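Local coordinates for protein multiheme cytochrome cf (PDB 6QVM) that probably passes electrons along eleven c-type hemes to insoluble extracellular iron(III) while inserted in the bacterial S-layer, at residues A[399-409]-A[568-576]; A[508-519]-A[642-653]. All coordinates share one frame; numbering follows the deposited sequence.

Contact 1: A[399-409]-A[568-576]; sequences DEYAIAGVSGT and ISIDNLTIK. With CA (calcium ion), chain S; NGA (2-acetamido-2-deoxy-beta-D-galactopyranose), chain D; NGA (2-acetamido-2-deoxy-beta-D-galactopyranose), chain B.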
# COMPACT_ATOMS: atom_id res chain seq x y z
N ASP A 399 -11.27 15.03 10.85
CA ASP A 399 -12.68 15.34 10.82
C ASP A 399 -12.97 16.60 11.64
O ASP A 399 -12.08 17.21 12.24
CB ASP A 399 -13.50 14.16 11.34
CG ASP A 399 -13.61 13.04 10.32
OD1 ASP A 399 -13.06 13.19 9.21
OD2 ASP A 399 -14.27 12.02 10.63
N GLU A 400 -14.24 17.00 11.65
CA GLU A 400 -14.72 18.13 12.43
C GLU A 400 -15.43 17.62 13.68
O GLU A 400 -16.33 16.78 13.58
CB GLU A 400 -15.67 18.98 11.58
CG GLU A 400 -16.26 20.19 12.28
CD GLU A 400 -17.20 20.98 11.38
OE1 GLU A 400 -17.49 22.16 11.69
OE2 GLU A 400 -17.65 20.41 10.36
N TYR A 401 -15.02 18.12 14.84
CA TYR A 401 -15.46 17.60 16.12
C TYR A 401 -16.32 18.62 16.85
O TYR A 401 -16.01 19.81 16.89
CB TYR A 401 -14.29 17.25 17.04
CG TYR A 401 -13.12 16.54 16.41
CD1 TYR A 401 -13.31 15.61 15.39
CD2 TYR A 401 -11.83 16.78 16.85
CE1 TYR A 401 -12.23 14.96 14.82
CE2 TYR A 401 -10.76 16.14 16.29
CZ TYR A 401 -10.95 15.22 15.28
OH TYR A 401 -9.87 14.58 14.72
N ALA A 402 -17.40 18.13 17.47
CA ALA A 402 -18.11 18.84 18.52
C ALA A 402 -17.80 18.11 19.82
O ALA A 402 -18.39 17.07 20.12
CB ALA A 402 -19.62 18.90 18.24
N ILE A 403 -16.84 18.64 20.58
CA ILE A 403 -16.49 18.05 21.86
C ILE A 403 -17.55 18.44 22.88
O ILE A 403 -17.82 19.63 23.09
CB ILE A 403 -15.09 18.51 22.31
CG1 ILE A 403 -14.07 18.26 21.20
CG2 ILE A 403 -14.69 17.79 23.59
CD1 ILE A 403 -12.69 18.83 21.50
N ALA A 404 -18.17 17.44 23.51
CA ALA A 404 -19.26 17.70 24.43
C ALA A 404 -18.80 18.58 25.58
O ALA A 404 -17.72 18.39 26.14
CB ALA A 404 -19.82 16.38 24.97
N GLY A 405 -19.63 19.56 25.94
CA GLY A 405 -19.29 20.51 26.96
C GLY A 405 -18.38 21.64 26.51
O GLY A 405 -18.07 22.52 27.32
N VAL A 406 -17.93 21.63 25.26
CA VAL A 406 -17.15 22.72 24.69
C VAL A 406 -17.92 23.26 23.49
O VAL A 406 -18.17 22.52 22.53
CB VAL A 406 -15.74 22.27 24.27
CG1 VAL A 406 -14.99 23.41 23.60
CG2 VAL A 406 -14.97 21.73 25.46
N SER A 407 -18.30 24.53 23.55
CA SER A 407 -19.01 25.13 22.43
C SER A 407 -18.05 25.38 21.27
O SER A 407 -16.82 25.37 21.42
CB SER A 407 -19.68 26.43 22.86
OG SER A 407 -18.72 27.46 23.06
N GLY A 408 -18.63 25.60 20.10
CA GLY A 408 -17.88 25.65 18.87
C GLY A 408 -17.55 24.26 18.36
O GLY A 408 -17.83 23.24 18.99
N THR A 409 -16.94 24.22 17.17
CA THR A 409 -16.42 22.97 16.63
C THR A 409 -14.99 23.19 16.17
O THR A 409 -14.53 24.32 15.98
CB THR A 409 -17.27 22.45 15.46
OG1 THR A 409 -17.17 23.33 14.34
CG2 THR A 409 -18.73 22.30 15.87
N ILE A 568 -13.98 11.83 27.59
CA ILE A 568 -14.33 12.82 26.58
C ILE A 568 -15.40 12.21 25.68
O ILE A 568 -15.43 10.99 25.46
CB ILE A 568 -13.09 13.26 25.76
CG1 ILE A 568 -13.43 14.46 24.86
CG2 ILE A 568 -12.55 12.11 24.94
CD1 ILE A 568 -12.21 15.10 24.25
N SER A 569 -16.30 13.06 25.20
CA SER A 569 -17.34 12.66 24.26
C SER A 569 -17.27 13.57 23.04
O SER A 569 -17.25 14.80 23.19
CB SER A 569 -18.72 12.72 24.90
OG SER A 569 -19.15 11.43 25.29
N ILE A 570 -17.23 12.97 21.86
CA ILE A 570 -17.11 13.72 20.61
C ILE A 570 -18.25 13.33 19.69
O ILE A 570 -18.59 12.15 19.55
CB ILE A 570 -15.76 13.47 19.92
CG1 ILE A 570 -14.60 13.67 20.90
CG2 ILE A 570 -15.60 14.37 18.71
CD1 ILE A 570 -13.26 13.92 20.23
N ASP A 571 -18.86 14.34 19.07
CA ASP A 571 -19.74 14.15 17.93
C ASP A 571 -18.96 14.51 16.67
O ASP A 571 -18.54 15.66 16.50
CB ASP A 571 -21.02 14.99 18.05
CG ASP A 571 -22.03 14.37 19.01
OD1 ASP A 571 -21.66 13.41 19.71
OD2 ASP A 571 -23.18 14.86 19.07
N ASN A 572 -18.76 13.52 15.81
CA ASN A 572 -18.01 13.70 14.56
C ASN A 572 -18.98 14.24 13.52
O ASN A 572 -19.78 13.50 12.94
CB ASN A 572 -17.39 12.37 14.13
CG ASN A 572 -16.33 12.55 13.07
OD1 ASN A 572 -16.45 13.39 12.18
ND2 ASN A 572 -15.27 11.75 13.15
N LEU A 573 -18.91 15.55 13.28
CA LEU A 573 -19.81 16.18 12.33
C LEU A 573 -19.48 15.84 10.88
O LEU A 573 -20.36 15.95 10.02
CB LEU A 573 -19.81 17.70 12.53
CG LEU A 573 -20.29 18.12 13.92
CD1 LEU A 573 -20.31 19.62 14.09
CD2 LEU A 573 -21.66 17.53 14.20
N THR A 574 -18.24 15.44 10.60
CA THR A 574 -17.92 14.96 9.26
C THR A 574 -18.64 13.66 8.96
O THR A 574 -19.18 13.47 7.86
CB THR A 574 -16.41 14.78 9.11
OG1 THR A 574 -15.73 15.98 9.53
CG2 THR A 574 -16.06 14.49 7.66
N ILE A 575 -18.67 12.74 9.93
CA ILE A 575 -19.44 11.51 9.78
C ILE A 575 -20.93 11.83 9.68
O ILE A 575 -21.65 11.30 8.83
CB ILE A 575 -19.15 10.55 10.95
CG1 ILE A 575 -17.66 10.24 11.04
CG2 ILE A 575 -19.97 9.27 10.81
CD1 ILE A 575 -17.08 9.68 9.75
N LYS A 576 -21.40 12.73 10.56
CA LYS A 576 -22.83 12.95 10.71
C LYS A 576 -23.46 13.53 9.45
O LYS A 576 -24.63 13.24 9.15
CB LYS A 576 -23.08 13.88 11.90
CG LYS A 576 -24.55 14.07 12.24
CD LYS A 576 -24.72 15.10 13.35
CE LYS A 576 -26.19 15.32 13.67
NZ LYS A 576 -26.38 16.14 14.89
CA CA S . -11.90 11.90 7.58
C1 NGA D . -15.96 22.55 8.32
C2 NGA D . -17.20 23.44 8.14
C3 NGA D . -18.39 22.61 7.64
C4 NGA D . -17.93 21.85 6.40
C5 NGA D . -16.65 21.06 6.65
C6 NGA D . -16.16 20.39 5.37
C7 NGA D . -16.85 25.34 9.66
C8 NGA D . -16.14 26.05 8.55
N2 NGA D . -17.37 24.13 9.41
O3 NGA D . -19.57 23.36 7.31
O4 NGA D . -17.66 22.78 5.38
O5 NGA D . -15.63 21.90 7.12
O6 NGA D . -17.05 19.35 5.02
O7 NGA D . -16.94 25.89 10.77
C1 NGA B . -20.21 23.82 8.54
C2 NGA B . -21.30 24.90 8.34
C3 NGA B . -21.33 25.46 9.76
C4 NGA B . -21.75 24.37 10.72
C5 NGA B . -20.88 23.14 10.59
C6 NGA B . -21.40 22.02 11.48
C7 NGA B . -21.69 26.08 6.15
C8 NGA B . -20.98 26.81 5.03
N2 NGA B . -20.96 25.82 7.25
O3 NGA B . -22.26 26.39 10.17
O4 NGA B . -23.09 24.04 10.42
O5 NGA B . -20.86 22.76 9.23
O6 NGA B . -20.46 20.99 11.37
O7 NGA B . -22.89 25.78 5.98
O HOH W 1 -13.67 10.44 8.50
O HOH W 2 -16.85 18.29 8.43
O HOH W 3 -13.24 11.04 5.64
O HOH W 4 -12.54 13.91 5.98
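N572 swings its amide carbon anti to its own N (chi1 -165°), and D399 turns its CG back beside its backbone N, and the two ends cross at about a right angle, carboxylate and amide planes 72° apart. N572 ND2 donates to D399 OD2 at 2.7 Å on the anti lone pair, while D399 OD1 binds the calcium ion at 2.4 Å. Asparagine suits the N-cap position because the amide that donates through ND2 also accepts through OD1: N572 OD1 takes I575 N at 3.2 Å, from above its carbonyl plane. Two residues past the N-cap, T574 OG1 accepts E400 N at 2.8 Å. E400 is stretched out, and its carboxylate leaves the sheet for the glycan, OE1 accepting N2 of the chain D sugar at 3.0 Å and T409 OG1 at 2.9 Å. Antiparallel backbone bonds join A402 to D571, and the small A402 lets L573 CD1 approach its CB. On the other face Y401 CB meets I570 CG2 at 3.6 Å. Beyond the contact, E384, G395 and N398 help complete the calcium site. Strands 400-403 and 567-572 are the inner pair of a four-stranded antiparallel sheet, flanked by strands 410-411 and 589-593.

Contact 2: A[508-519]-A[642-653]; sequences ATSGSKGVHHPQ and YADTLAGIVAAD. With HEC (heme c), chain K.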
# COMPACT_ATOMS: atom_id res chain seq x y z
N ALA A 508 18.06 27.61 28.44
CA ALA A 508 17.49 28.24 29.62
C ALA A 508 17.13 29.71 29.38
O ALA A 508 16.35 30.27 30.15
CB ALA A 508 18.47 28.13 30.79
N THR A 509 17.68 30.33 28.34
CA THR A 509 17.39 31.73 28.07
C THR A 509 16.64 31.91 26.76
O THR A 509 17.00 32.77 25.95
CB THR A 509 18.69 32.54 28.05
OG1 THR A 509 19.60 31.97 27.10
CG2 THR A 509 19.34 32.55 29.43
N SER A 510 15.60 31.11 26.54
CA SER A 510 14.80 31.20 25.33
C SER A 510 13.47 31.92 25.55
O SER A 510 12.97 32.56 24.62
CB SER A 510 14.53 29.81 24.74
OG SER A 510 15.71 29.23 24.24
N GLY A 511 12.91 31.83 26.75
CA GLY A 511 11.73 32.58 27.09
C GLY A 511 10.46 32.03 26.49
O GLY A 511 10.49 31.17 25.61
N SER A 512 9.34 32.54 27.00
CA SER A 512 7.99 32.17 26.58
C SER A 512 7.86 31.97 25.07
O SER A 512 7.46 30.89 24.60
CB SER A 512 6.97 33.23 27.04
OG SER A 512 6.75 33.15 28.44
N LYS A 513 8.24 32.99 24.32
CA LYS A 513 8.07 33.01 22.87
C LYS A 513 9.21 32.31 22.13
O LYS A 513 9.40 32.56 20.93
CB LYS A 513 7.93 34.46 22.38
CG LYS A 513 6.89 35.28 23.13
N GLY A 514 9.95 31.43 22.79
CA GLY A 514 11.10 30.81 22.17
C GLY A 514 11.19 29.31 22.34
O GLY A 514 12.17 28.68 21.91
N VAL A 515 10.19 28.71 22.97
CA VAL A 515 10.11 27.26 23.15
C VAL A 515 8.82 26.78 22.51
O VAL A 515 7.72 27.24 22.87
CB VAL A 515 10.21 26.85 24.63
CG1 VAL A 515 11.60 27.13 25.16
CG2 VAL A 515 9.18 27.58 25.48
N HIS A 516 8.93 25.88 21.53
CA HIS A 516 7.79 25.43 20.74
C HIS A 516 7.66 23.92 20.83
O HIS A 516 8.65 23.20 20.65
CB HIS A 516 7.92 25.86 19.27
CG HIS A 516 7.86 27.35 19.08
ND1 HIS A 516 8.98 28.15 19.16
CD2 HIS A 516 6.82 28.17 18.80
CE1 HIS A 516 8.63 29.41 18.94
NE2 HIS A 516 7.32 29.45 18.72
N HIS A 517 6.43 23.44 21.09
CA HIS A 517 6.04 22.03 21.21
C HIS A 517 7.16 21.19 21.82
O HIS A 517 7.84 20.44 21.11
CB HIS A 517 5.63 21.46 19.85
CG HIS A 517 6.29 22.13 18.69
ND1 HIS A 517 7.56 21.81 18.26
CD2 HIS A 517 5.86 23.11 17.86
CE1 HIS A 517 7.88 22.56 17.22
NE2 HIS A 517 6.86 23.36 16.96
N PRO A 518 7.39 21.31 23.13
CA PRO A 518 8.51 20.58 23.73
C PRO A 518 8.07 19.29 24.40
O PRO A 518 8.61 18.92 25.45
CB PRO A 518 9.03 21.59 24.76
CG PRO A 518 7.76 22.26 25.24
CD PRO A 518 6.77 22.24 24.08
N GLN A 519 7.07 18.63 23.83
CA GLN A 519 6.46 17.48 24.50
C GLN A 519 7.46 16.35 24.72
O GLN A 519 7.45 15.71 25.78
CB GLN A 519 5.25 16.99 23.71
CG GLN A 519 4.01 17.84 23.88
CD GLN A 519 3.96 19.02 22.93
OE1 GLN A 519 4.65 19.03 21.91
NE2 GLN A 519 3.14 20.02 23.26
N TYR A 642 15.28 33.25 32.72
CA TYR A 642 15.16 31.93 33.31
C TYR A 642 13.71 31.65 33.71
O TYR A 642 13.10 30.67 33.27
CB TYR A 642 16.08 31.79 34.52
CG TYR A 642 17.57 31.83 34.25
CD1 TYR A 642 18.08 31.56 32.99
CD2 TYR A 642 18.46 32.11 35.28
CE1 TYR A 642 19.46 31.58 32.76
CE2 TYR A 642 19.83 32.13 35.06
CZ TYR A 642 20.33 31.87 33.81
OH TYR A 642 21.69 31.90 33.61
N ALA A 643 13.16 32.51 34.57
CA ALA A 643 11.79 32.31 35.04
C ALA A 643 10.76 32.42 33.92
O ALA A 643 9.62 31.97 34.09
CB ALA A 643 11.45 33.32 36.14
N ASP A 644 11.15 33.01 32.79
CA ASP A 644 10.26 33.08 31.63
C ASP A 644 10.29 31.77 30.85
O ASP A 644 9.24 31.19 30.54
CB ASP A 644 10.67 34.27 30.76
CG ASP A 644 9.70 34.54 29.63
OD1 ASP A 644 8.48 34.44 29.84
OD2 ASP A 644 10.19 34.85 28.52
N THR A 645 11.50 31.27 30.57
CA THR A 645 11.66 29.98 29.92
C THR A 645 11.06 28.85 30.76
O THR A 645 10.30 28.02 30.25
CB THR A 645 13.15 29.70 29.68
OG1 THR A 645 13.77 30.87 29.13
CG2 THR A 645 13.34 28.52 28.74
N LEU A 646 11.37 28.84 32.05
CA LEU A 646 10.94 27.74 32.92
C LEU A 646 9.42 27.66 33.00
O LEU A 646 8.87 26.57 33.18
CB LEU A 646 11.55 27.91 34.31
CG LEU A 646 12.80 27.08 34.64
CD1 LEU A 646 13.59 26.73 33.39
CD2 LEU A 646 13.68 27.81 35.64
N ALA A 647 8.74 28.79 32.89
CA ALA A 647 7.29 28.79 32.90
C ALA A 647 6.70 28.74 31.50
O ALA A 647 5.54 28.34 31.35
CB ALA A 647 6.76 30.03 33.63
N GLY A 648 7.47 29.14 30.49
CA GLY A 648 7.01 28.97 29.12
C GLY A 648 6.95 27.51 28.71
O GLY A 648 6.10 27.12 27.90
N ILE A 649 7.84 26.69 29.27
CA ILE A 649 7.88 25.27 28.94
C ILE A 649 6.58 24.59 29.36
O ILE A 649 5.98 23.84 28.59
CB ILE A 649 9.11 24.60 29.57
CG1 ILE A 649 10.39 25.06 28.87
CG2 ILE A 649 8.98 23.09 29.50
CD1 ILE A 649 11.66 24.75 29.65
N VAL A 650 6.13 24.87 30.59
CA VAL A 650 4.85 24.33 31.05
C VAL A 650 3.70 24.85 30.21
O VAL A 650 2.65 24.21 30.12
CB VAL A 650 4.68 24.65 32.55
CG1 VAL A 650 3.38 24.07 33.09
CG2 VAL A 650 5.87 24.13 33.34
N ALA A 651 3.87 26.01 29.56
CA ALA A 651 2.83 26.58 28.72
C ALA A 651 2.86 26.01 27.30
O ALA A 651 1.81 25.67 26.75
CB ALA A 651 2.96 28.10 28.68
N ALA A 652 4.04 25.92 26.69
CA ALA A 652 4.13 25.40 25.32
C ALA A 652 3.89 23.90 25.29
O ALA A 652 3.30 23.38 24.32
CB ALA A 652 5.48 25.74 24.71
N ASP A 653 4.33 23.17 26.32
CA ASP A 653 4.00 21.76 26.43
C ASP A 653 2.49 21.54 26.38
O ASP A 653 2.02 20.53 25.85
CB ASP A 653 4.59 21.20 27.73
CG ASP A 653 4.16 19.76 28.00
OD1 ASP A 653 4.75 18.84 27.38
OD2 ASP A 653 3.25 19.57 28.83
FE HEC K . 4.88 24.08 13.46
CHA HEC K . 2.12 24.03 15.57
CHB HEC K . 3.91 27.20 12.33
CHC HEC K . 7.89 24.46 11.79
CHD HEC K . 5.87 20.99 14.53
NA HEC K . 3.32 25.37 13.88
C1A HEC K . 2.28 25.14 14.77
C2A HEC K . 1.37 26.28 14.71
C3A HEC K . 1.87 27.15 13.81
C4A HEC K . 3.10 26.60 13.28
CMA HEC K . 1.25 28.51 13.40
CAA HEC K . 0.07 26.41 15.55
CBA HEC K . 0.28 27.50 16.61
CGA HEC K . -0.55 27.26 17.84
O1A HEC K . -0.09 27.67 18.94
O2A HEC K . -1.66 26.67 17.74
NB HEC K . 5.74 25.55 12.29
C1B HEC K . 5.16 26.76 11.95
C2B HEC K . 6.10 27.49 11.12
C3B HEC K . 7.20 26.73 10.97
C4B HEC K . 7.00 25.50 11.71
CMB HEC K . 5.85 28.89 10.51
CAB HEC K . 8.48 27.07 10.15
CBB HEC K . 9.20 28.28 10.78
NC HEC K . 6.56 22.94 13.20
C1C HEC K . 7.68 23.28 12.47
C2C HEC K . 8.61 22.16 12.52
C3C HEC K . 8.09 21.22 13.33
C4C HEC K . 6.77 21.68 13.74
CMC HEC K . 10.02 22.20 11.87
CAC HEC K . 8.68 19.83 13.71
CBC HEC K . 10.06 19.93 14.39
ND HEC K . 4.10 22.72 14.82
C1D HEC K . 4.72 21.51 15.11
C2D HEC K . 3.97 20.85 16.16
C3D HEC K . 2.79 21.80 16.49
C4D HEC K . 2.96 22.93 15.61
CMD HEC K . 4.30 19.48 16.79
CAD HEC K . 1.66 21.61 17.54
CBD HEC K . 2.26 21.64 18.94
CGD HEC K . 1.27 22.11 19.97
O1D HEC K . 0.04 21.88 19.81
O2D HEC K . 1.71 22.73 20.98
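The ring of Y642 meets A508 O at its edge, in the ring plane, with T509 CG2 reaching Y642 CE1 obliquely at 3.5 Å. At the far end of the same loop, the imidazole of H517 has H516 CB over one face and the heme c atom C1D over the opposite one, while its ND1 bonds to T502 O. Between these rings, a loop that follows a CXXCH heme-binding motif, the signature of c-type cytochromes, is packed along helix 641-652. T645 serves as a polar anchor: its OG1 accepts G511 N at 2.7 Å and, weakly, S510 N, and it also lies 2.8 Å from A508 O. D644, its CG anti to the backbone N (chi1 -173°), grips S512 with both carboxylate oxygens. S512 N donates to D644 OD2 at 2.9 Å and S512 OG to D644 OD1 at 2.6 Å, both arriving from above the carboxylate plane. With an alanine at D644, the amide and hydroxyl of S512 would probably lose their acceptors and this turn would be freer to drift from the helix. Glycine suits both sides here, since a CB on G648 would strike S512 CA and one on G511 would strike D644 OD2. Further along, V515 and P518 pack against the small A652, whose CB lies 3.8 Å from P518 CD. D653 turns its carboxylate to S655 and H659, and its backbone takes the last bond: Q519 NE2 donates to D653 O at 2.9 Å, approaching 44° out of the carbonyl plane.

Both contacts lie on the same side of the chain's centre, contact 2 the farther out, and both are partly buried, contact 2 with the larger share of buried residues. They share no helix or strand: contact 1 is built on sheet strands and a short helix, contact 2 on a loop against a longer helix. Their centres are about 31 Å apart and their nearest atoms about 15 Å, although their segments alternate along the sequence. The chemistry follows the setting. At contact 1 regular backbone pairing is extended by carboxylates that serve calcium and glycan; at contact 2 side chains of the helix capture loop amides, and the far end borders heme c.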